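Long-range contacts in sensor protein PfeS (Pseudomonas aeruginosa, PDB 3KYZ), which belongs to the PfeR/PfeS two-component system, where this membrane-bound histidine kinase may activate PfeR by phosphorylation, its present fragment being the predicted periplasmic sensor domain: residues A[22-26]-A[49-53]; A[39-43]-A[67-71]; A[55-60]-A[113-119]. One frame throughout, in Å; residues are numbered along the deposited sequence.

In the fold
Interaction 1 joins the two arms of helical region 17-53, interaction 3 pairs two strands of a three-stranded antiparallel sheet, and interaction 2 joins the helical region to the loop after strand 57-60. Interaction 3 has its centre about 3 Å from that of the chain. Interaction 1 lies about 8 Å from it, centre to centre, and Tyr26 CB packs on Leu114 CD2 at 3.6 Å. Interaction 2 lies about 13 Å from interaction 3 between centres and joins it through Ala42 CB and Leu59 CD2, 3.7 Å apart. Interactions 1 and 2 do not touch. A formic acid molecule, probably from crystallisation, lies about 4 Å from the side chain of Tyr26.

Interaction 1: residues A[22-26]-A[49-53]; sequences YLADY and LSAKE
Tyr26 meets Leu49 face-on and presents its hydroxyl to Lys52 and Glu53, so one ring carries both the apolar and the polar halves of this contact. Leu49 CD1 sits almost over the ring centre of Tyr26, 3.4 Å from the centroid and only 10° off the ring normal, which is the geometry of a CH-pi contact. Leu49 CG stands anti to its backbone N (chi1 -177°), which carries the branch across to the ring.

At the rim of the same ring, near its plane, Tyr26 OH donates to Glu53 OE2 at 2.8 Å, using the anti lone pair of that oxygen. Lys52 NZ, at the end of a fully extended chain, in turn donates to Tyr26 OH at 3.0 Å. The hydroxyl is therefore held from two directions, and the ammonium would probably strengthen it as a donor. The Glu53 carboxylate is turned steeply from the Tyr26 ring. A water bridges Glu53 OE2 and Tyr22 OH, lying 2.6 Å from the latter, while Glu53 OE1 forms a salt bridge with Arg121.

The short helix axes run antiparallel at 157° and approach no closer than 13.5 Å, so long side chains span the gap. Leu114 of strand 113-117 touches both Tyr26 and Leu49, and the whole is an antiparallel helical hairpin packed against a sheet.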
loop_
_atom_site.group_PDB
_atom_site.type_symbol
_atom_site.label_atom_id
_atom_site.label_comp_id
_atom_site.label_asym_id
_atom_site.label_seq_id
_atom_site.Cartn_x
_atom_site.Cartn_y
_atom_site.Cartn_z
ATOM N N TYR A 22 17.742 -14.165 -0.926
ATOM C CA TYR A 22 16.849 -15.304 -0.723
ATOM C C TYR A 22 15.391 -14.944 -1.002
ATOM O O TYR A 22 14.682 -15.651 -1.727
ATOM C CB TYR A 22 16.979 -15.788 0.712
ATOM C CG TYR A 22 16.308 -17.101 1.025
ATOM C CD1 TYR A 22 16.794 -18.284 0.486
ATOM C CD2 TYR A 22 15.228 -17.171 1.900
ATOM C CE1 TYR A 22 16.221 -19.494 0.784
ATOM C CE2 TYR A 22 14.639 -18.397 2.205
ATOM C CZ TYR A 22 15.151 -19.554 1.636
ATOM O OH TYR A 22 14.605 -20.790 1.921
ATOM N N LEU A 23 14.936 -13.844 -0.414
ATOM C CA LEU A 23 13.553 -13.433 -0.600
ATOM C C LEU A 23 13.322 -12.968 -2.034
ATOM O O LEU A 23 12.269 -13.231 -2.617
ATOM C CB LEU A 23 13.159 -12.353 0.411
ATOM C CG LEU A 23 13.176 -12.813 1.876
ATOM C CD1 LEU A 23 12.817 -11.669 2.820
ATOM C CD2 LEU A 23 12.254 -14.018 2.096
ATOM N N ALA A 24 14.313 -12.298 -2.616
ATOM C CA ALA A 24 14.201 -11.887 -4.009
ATOM C C ALA A 24 14.043 -13.104 -4.917
ATOM O O ALA A 24 13.325 -13.056 -5.914
ATOM C CB ALA A 24 15.397 -11.052 -4.432
ATOM N N ASP A 25 14.705 -14.202 -4.576
ATOM C CA ASP A 25 14.576 -15.403 -5.390
ATOM C C ASP A 25 13.137 -15.922 -5.366
ATOM O O ASP A 25 12.642 -16.431 -6.368
ATOM C CB ASP A 25 15.558 -16.492 -4.944
ATOM C CG ASP A 25 15.369 -17.775 -5.718
ATOM O OD1 ASP A 25 15.915 -17.882 -6.833
ATOM O OD2 ASP A 25 14.649 -18.663 -5.223
ATOM N N TYR A 26 12.461 -15.788 -4.225
ATOM C CA TYR A 26 11.054 -16.170 -4.155
ATOM C C TYR A 26 10.204 -15.348 -5.126
ATOM O O TYR A 26 9.255 -15.871 -5.719
ATOM C CB TYR A 26 10.491 -16.009 -2.743
ATOM C CG TYR A 26 10.844 -17.110 -1.758
ATOM C CD1 TYR A 26 10.877 -18.454 -2.145
ATOM C CD2 TYR A 26 11.093 -16.805 -0.426
ATOM C CE1 TYR A 26 11.167 -19.452 -1.227
ATOM C CE2 TYR A 26 11.392 -17.794 0.497
ATOM C CZ TYR A 26 11.426 -19.116 0.094
ATOM O OH TYR A 26 11.703 -20.097 1.016
ATOM N N LEU A 49 4.379 -21.375 -0.673
ATOM C CA LEU A 49 5.325 -20.498 0.008
ATOM C C LEU A 49 4.835 -20.160 1.410
ATOM O O LEU A 49 5.616 -20.117 2.359
ATOM C CB LEU A 49 5.581 -19.223 -0.793
ATOM C CG LEU A 49 6.622 -18.278 -0.189
ATOM C CD1 LEU A 49 7.950 -19.009 0.019
ATOM C CD2 LEU A 49 6.816 -17.044 -1.073
ATOM N N SER A 50 3.536 -19.910 1.532
ATOM C CA SER A 50 2.946 -19.626 2.827
ATOM C C SER A 50 3.184 -20.774 3.807
ATOM O O SER A 50 3.518 -20.556 4.972
ATOM C CB SER A 50 1.449 -19.359 2.683
ATOM O OG SER A 50 0.902 -19.042 3.940
ATOM N N ALA A 51 3.004 -21.999 3.334
ATOM C CA ALA A 51 3.206 -23.166 4.188
ATOM C C ALA A 51 4.680 -23.338 4.538
ATOM O O ALA A 51 5.034 -23.633 5.681
ATOM C CB ALA A 51 2.673 -24.417 3.514
ATOM N N LYS A 52 5.542 -23.164 3.545
ATOM C CA LYS A 52 6.970 -23.353 3.761
ATOM C C LYS A 52 7.519 -22.381 4.804
ATOM O O LYS A 52 8.250 -22.780 5.706
ATOM C CB LYS A 52 7.748 -23.186 2.458
ATOM C CG LYS A 52 9.239 -23.410 2.629
ATOM C CD LYS A 52 10.016 -23.128 1.352
ATOM C CE LYS A 52 11.504 -23.341 1.577
ATOM N NZ LYS A 52 12.258 -22.938 0.379
ATOM N N GLU A 53 7.152 -21.109 4.674
ATOM C CA GLU A 53 7.715 -20.057 5.516
ATOM C C GLU A 53 6.820 -19.710 6.697
ATOM O O GLU A 53 7.139 -18.813 7.479
ATOM C CB GLU A 53 7.994 -18.802 4.683
ATOM C CG GLU A 53 9.149 -18.964 3.702
ATOM C CD GLU A 53 10.503 -18.992 4.378
ATOM O OE1 GLU A 53 10.580 -18.763 5.609
ATOM O OE2 GLU A 53 11.502 -19.240 3.665
HETATM O O HOH W 1 13.342 -20.831 4.248
#

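Interaction 2: residues A[39-43]-A[67-71]; sequences AAGAE and LGSTP
Glu43 OE1 accepts hydrogen bonds from Thr70 N and from a water molecule, and Glu43 OE2 accepts one from Thr70 OG1. The backbone bond, Thr70 N to Glu43 OE1, measures 3.1 Å with 158° at the hydrogen, whereas Thr70 OG1 approaches Glu43 OE2 to 2.7 Å. Both donors come in from above the carboxylate plane, by 50° and 42° respectively. Thr70 thus holds both oxygens, one with its main chain and one with its side chain, which limits rotation of the carboxylate about its last bond.

The water sits 2.7 Å from Glu43 OE1 and also donates to Thr70 O, adding a second route between the same two residues. Thr70 N, Thr70 OG1 and this water, all donating to a buried carboxylate, would probably favour its charged form. Ser69 N also lies close to Glu43 OE1, and the Ser69 hydroxyl rests alongside the CG-CD part of the glutamate, with Ser69 OG 3.4 Å from Glu43 CD. The acid reaches this loop because its chain starts anti to the backbone N and then turns about the CB-CG bond.

Beside this polar cluster the backbones come near enough to touch. Ala39 CA approaches Leu67 O at 3.2 Å as a CA-H...O contact, and a longer one runs from Gly68 CA to Ala39 O. Ala42 CB packs on Leu67 CB at 4.2 Å. Small residues on the helix and Gly68 on the loop allow this: the CA atoms of Ala39 and Gly68 are only 4.3 Å apart. Ser66 OG, bonded to Gly68 N and Thr70 O, braces the loop from within.

The arrangement is a helix-to-loop junction: a kinked, alanine-rich part of helical region 17-53 receives the connection from strand 57-60 to helix 74-77, within a sensor domain of the Cache clan.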
loop_
_atom_site.group_PDB
_atom_site.type_symbol
_atom_site.label_atom_id
_atom_site.label_comp_id
_atom_site.label_asym_id
_atom_site.label_seq_id
_atom_site.Cartn_x
_atom_site.Cartn_y
_atom_site.Cartn_z
ATOM N N ALA A 39 -3.268 -17.611 -13.146
ATOM C CA ALA A 39 -3.923 -17.598 -11.840
ATOM C C ALA A 39 -3.727 -18.896 -11.051
ATOM O O ALA A 39 -3.452 -18.863 -9.849
ATOM C CB ALA A 39 -5.406 -17.292 -11.989
ATOM N N ALA A 40 -3.887 -20.034 -11.719
ATOM C CA ALA A 40 -3.737 -21.321 -11.041
ATOM C C ALA A 40 -2.323 -21.498 -10.492
ATOM O O ALA A 40 -2.134 -22.057 -9.405
ATOM C CB ALA A 40 -4.096 -22.472 -11.977
ATOM N N GLY A 41 -1.332 -21.043 -11.253
ATOM C CA GLY A 41 0.052 -21.119 -10.820
ATOM C C GLY A 41 0.341 -20.173 -9.668
ATOM O O GLY A 41 1.037 -20.526 -8.718
ATOM N N ALA A 42 -0.200 -18.965 -9.741
ATOM C CA ALA A 42 -0.036 -18.010 -8.655
ATOM C C ALA A 42 -0.681 -18.540 -7.373
ATOM O O ALA A 42 -0.136 -18.385 -6.279
ATOM C CB ALA A 42 -0.629 -16.665 -9.040
ATOM N N GLU A 43 -1.837 -19.178 -7.514
ATOM C CA GLU A 43 -2.563 -19.697 -6.361
ATOM C C GLU A 43 -1.757 -20.801 -5.677
ATOM O O GLU A 43 -1.572 -20.792 -4.460
ATOM C CB GLU A 43 -3.931 -20.228 -6.792
ATOM C CG GLU A 43 -4.818 -20.656 -5.639
ATOM C CD GLU A 43 -5.426 -19.479 -4.906
ATOM O OE1 GLU A 43 -5.295 -18.337 -5.399
ATOM O OE2 GLU A 43 -6.043 -19.697 -3.841
ATOM N N LEU A 67 -3.335 -11.994 -7.991
ATOM C CA LEU A 67 -3.097 -12.677 -9.263
ATOM C C LEU A 67 -3.584 -14.124 -9.231
ATOM O O LEU A 67 -3.701 -14.764 -10.273
ATOM C CB LEU A 67 -1.607 -12.658 -9.626
ATOM C CG LEU A 67 -1.015 -11.294 -10.007
ATOM C CD1 LEU A 67 0.496 -11.400 -10.202
ATOM C CD2 LEU A 67 -1.694 -10.725 -11.244
ATOM N N GLY A 68 -3.849 -14.643 -8.036
ATOM C CA GLY A 68 -4.365 -15.993 -7.900
ATOM C C GLY A 68 -5.863 -16.084 -8.134
ATOM O O GLY A 68 -6.525 -15.085 -8.442
ATOM N N SER A 69 -6.404 -17.289 -7.992
ATOM C CA SER A 69 -7.829 -17.505 -8.209
ATOM C C SER A 69 -8.672 -17.053 -7.017
ATOM O O SER A 69 -9.868 -16.811 -7.156
ATOM C CB SER A 69 -8.117 -18.974 -8.543
ATOM O OG SER A 69 -7.559 -19.825 -7.560
ATOM N N THR A 70 -8.050 -16.937 -5.846
ATOM C CA THR A 70 -8.765 -16.502 -4.653
ATOM C C THR A 70 -8.524 -15.011 -4.450
ATOM O O THR A 70 -7.380 -14.591 -4.324
ATOM C CB THR A 70 -8.284 -17.259 -3.397
ATOM O OG1 THR A 70 -8.487 -18.672 -3.566
ATOM C CG2 THR A 70 -9.041 -16.779 -2.150
ATOM N N PRO A 71 -9.597 -14.206 -4.422
ATOM C CA PRO A 71 -9.406 -12.764 -4.238
ATOM C C PRO A 71 -8.940 -12.428 -2.830
ATOM O O PRO A 71 -9.127 -13.211 -1.887
ATOM C CB PRO A 71 -10.803 -12.169 -4.461
ATOM C CG PRO A 71 -11.753 -13.290 -4.481
ATOM C CD PRO A 71 -11.017 -14.598 -4.483
HETATM O O HOH W 2 -4.969 -15.859 -4.275
#

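Interaction 3: residues A[55-60]-A[113-119]; sequences TWVALV and RLVIQLP
Strand 57-60 runs antiparallel to strand 113-117, their axes 4.8 Å apart at closest and 162° between directions, with Ala58-Val115 and Val60-Arg113 as hydrogen-bonded pairs and Val57-Ile116 and Leu59-Leu114 as non-hydrogen-bonded ones. The register is confirmed by reciprocal bonds: Val115 N to Ala58 O at 2.8 Å and Ala58 N to Val115 O at 2.9 Å. Gln117 N extends the ladder by donating to Trp56 O, almost straight at 168°. Past it Thr55 OG1 donates to Gln117 O at 2.7 Å from above the carbonyl plane, and a water links the same hydroxyl to Leu118 O.

On one face, Val57 CG1 reaches Leu114 CD1 diagonally at 3.7 Å, whereas Leu59, directly across from Leu114, touches the same methyl through CD1. Val57 and Ile116 lie side by side, pointing the same way. Thr55 CG2 continues this row against Ile116 CG1, its partner at 3.6 Å.

On the opposite face, the edge of the Trp56 indole meets Val115 CG1, 3.6 Å from CZ3. Val60 CG2 packs on the aliphatic Arg113 CG at 3.5 Å. The polar ends are hydrogen-bonded further off: Arg113 NH1 to Ser102 OG, Trp56 NE1 to Glu76 OE2 and Gln117 NE2 to Leu98 O.

The Leu59-Leu114 face rests on helical region 17-53, through Ala42 and Tyr26, while Met83 and Leu72 pack on the other face, where Arg113 also touches Thr81 of the second subunit. Strand 113-117 is the central strand, bonded on its far side to strand 100-104.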
loop_
_atom_site.group_PDB
_atom_site.type_symbol
_atom_site.label_atom_id
_atom_site.label_comp_id
_atom_site.label_asym_id
_atom_site.label_seq_id
_atom_site.Cartn_x
_atom_site.Cartn_y
_atom_site.Cartn_z
ATOM N N THR A 55 4.017 -18.117 6.975
ATOM C CA THR A 55 3.767 -16.688 6.984
ATOM C C THR A 55 2.793 -16.314 5.877
ATOM O O THR A 55 2.600 -17.077 4.918
ATOM C CB THR A 55 5.083 -15.898 6.815
ATOM O OG1 THR A 55 4.868 -14.529 7.179
ATOM C CG2 THR A 55 5.596 -15.972 5.380
ATOM N N TRP A 56 2.170 -15.149 6.012
ATOM C CA TRP A 56 1.234 -14.687 4.995
ATOM C C TRP A 56 1.961 -14.316 3.699
ATOM O O TRP A 56 3.007 -13.670 3.721
ATOM C CB TRP A 56 0.419 -13.500 5.504
ATOM C CG TRP A 56 -0.668 -13.089 4.551
ATOM C CD1 TRP A 56 -1.894 -13.674 4.405
ATOM C CD2 TRP A 56 -0.626 -12.007 3.613
ATOM N NE1 TRP A 56 -2.621 -13.018 3.438
ATOM C CE2 TRP A 56 -1.862 -11.995 2.932
ATOM C CE3 TRP A 56 0.336 -11.050 3.281
ATOM C CZ2 TRP A 56 -2.163 -11.058 1.947
ATOM C CZ3 TRP A 56 0.036 -10.123 2.309
ATOM C CH2 TRP A 56 -1.205 -10.130 1.651
ATOM N N VAL A 57 1.379 -14.719 2.572
ATOM C CA VAL A 57 1.948 -14.453 1.261
ATOM C C VAL A 57 0.830 -14.035 0.317
ATOM O O VAL A 57 -0.294 -14.539 0.426
ATOM C CB VAL A 57 2.625 -15.728 0.685
ATOM C CG1 VAL A 57 3.025 -15.517 -0.772
ATOM C CG2 VAL A 57 3.819 -16.121 1.538
ATOM N N ALA A 58 1.126 -13.115 -0.599
ATOM C CA ALA A 58 0.201 -12.808 -1.692
ATOM C C ALA A 58 0.981 -12.498 -2.964
ATOM O O ALA A 58 2.104 -11.996 -2.895
ATOM C CB ALA A 58 -0.718 -11.633 -1.330
ATOM N N LEU A 59 0.402 -12.831 -4.114
ATOM C CA LEU A 59 0.905 -12.361 -5.397
ATOM C C LEU A 59 -0.129 -11.378 -5.885
ATOM O O LEU A 59 -1.296 -11.730 -6.013
ATOM C CB LEU A 59 1.038 -13.514 -6.398
ATOM C CG LEU A 59 2.314 -14.352 -6.272
ATOM C CD1 LEU A 59 2.386 -15.029 -4.907
ATOM C CD2 LEU A 59 2.387 -15.377 -7.389
ATOM N N VAL A 60 0.278 -10.137 -6.126
ATOM C CA VAL A 60 -0.701 -9.124 -6.538
ATOM C C VAL A 60 -0.295 -8.429 -7.821
ATOM O O VAL A 60 0.898 -8.311 -8.128
ATOM C CB VAL A 60 -1.013 -8.082 -5.434
ATOM C CG1 VAL A 60 -1.524 -8.769 -4.170
ATOM C CG2 VAL A 60 0.193 -7.234 -5.127
ATOM N N ARG A 113 3.812 -8.301 -8.194
ATOM C CA ARG A 113 4.811 -8.393 -7.148
ATOM C C ARG A 113 4.473 -9.527 -6.200
ATOM O O ARG A 113 3.321 -9.974 -6.120
ATOM C CB ARG A 113 4.874 -7.082 -6.364
ATOM C CG ARG A 113 3.644 -6.827 -5.500
ATOM C CD ARG A 113 3.709 -5.455 -4.834
ATOM N NE ARG A 113 3.384 -4.387 -5.779
ATOM C CZ ARG A 113 3.659 -3.096 -5.592
ATOM N NH1 ARG A 113 4.298 -2.694 -4.498
ATOM N NH2 ARG A 113 3.296 -2.203 -6.506
ATOM N N LEU A 114 5.494 -9.991 -5.497
ATOM C CA LEU A 114 5.325 -10.888 -4.367
ATOM C C LEU A 114 5.250 -10.040 -3.103
ATOM O O LEU A 114 6.055 -9.121 -2.913
ATOM C CB LEU A 114 6.516 -11.848 -4.274
ATOM C CG LEU A 114 6.581 -12.723 -3.015
ATOM C CD1 LEU A 114 5.406 -13.674 -2.965
ATOM C CD2 LEU A 114 7.892 -13.502 -2.967
ATOM N N VAL A 115 4.264 -10.325 -2.256
ATOM C CA VAL A 115 4.211 -9.742 -0.924
ATOM C C VAL A 115 4.350 -10.880 0.087
ATOM O O VAL A 115 3.651 -11.894 0.001
ATOM C CB VAL A 115 2.901 -8.970 -0.678
ATOM C CG1 VAL A 115 2.863 -8.424 0.757
ATOM C CG2 VAL A 115 2.765 -7.837 -1.684
ATOM N N ILE A 116 5.271 -10.726 1.028
ATOM C CA ILE A 116 5.466 -11.736 2.058
ATOM C C ILE A 116 5.604 -11.045 3.404
ATOM O O ILE A 116 6.384 -10.106 3.539
ATOM C CB ILE A 116 6.687 -12.651 1.746
ATOM C CG1 ILE A 116 6.850 -13.743 2.808
ATOM C CG2 ILE A 116 7.980 -11.844 1.587
ATOM C CD1 ILE A 116 7.749 -14.884 2.336
ATOM N N GLN A 117 4.829 -11.475 4.392
ATOM C CA GLN A 117 5.051 -10.954 5.735
ATOM C C GLN A 117 6.370 -11.548 6.221
ATOM O O GLN A 117 6.586 -12.755 6.135
ATOM C CB GLN A 117 3.920 -11.301 6.701
ATOM C CG GLN A 117 4.072 -10.562 8.031
ATOM C CD GLN A 117 2.823 -10.584 8.891
ATOM O OE1 GLN A 117 2.003 -11.493 8.793
ATOM N NE2 GLN A 117 2.673 -9.567 9.742
ATOM N N LEU A 118 7.266 -10.698 6.699
ATOM C CA LEU A 118 8.616 -11.144 7.038
ATOM C C LEU A 118 8.579 -12.301 8.031
ATOM O O LEU A 118 7.971 -12.179 9.085
ATOM C CB LEU A 118 9.422 -9.991 7.642
ATOM C CG LEU A 118 10.917 -10.276 7.772
ATOM C CD1 LEU A 118 11.571 -10.309 6.396
ATOM C CD2 LEU A 118 11.574 -9.235 8.654
ATOM N N PRO A 119 9.223 -13.431 7.698
ATOM C CA PRO A 119 9.328 -14.503 8.697
ATOM C C PRO A 119 10.050 -14.018 9.951
ATOM O O PRO A 119 11.040 -13.294 9.854
ATOM C CB PRO A 119 10.171 -15.566 7.983
ATOM C CG PRO A 119 9.880 -15.352 6.537
ATOM C CD PRO A 119 9.753 -13.846 6.385
HETATM O O HOH W 3 5.587 -13.510 9.600
HETATM O O HOH W 4 1.957 -14.230 8.823
#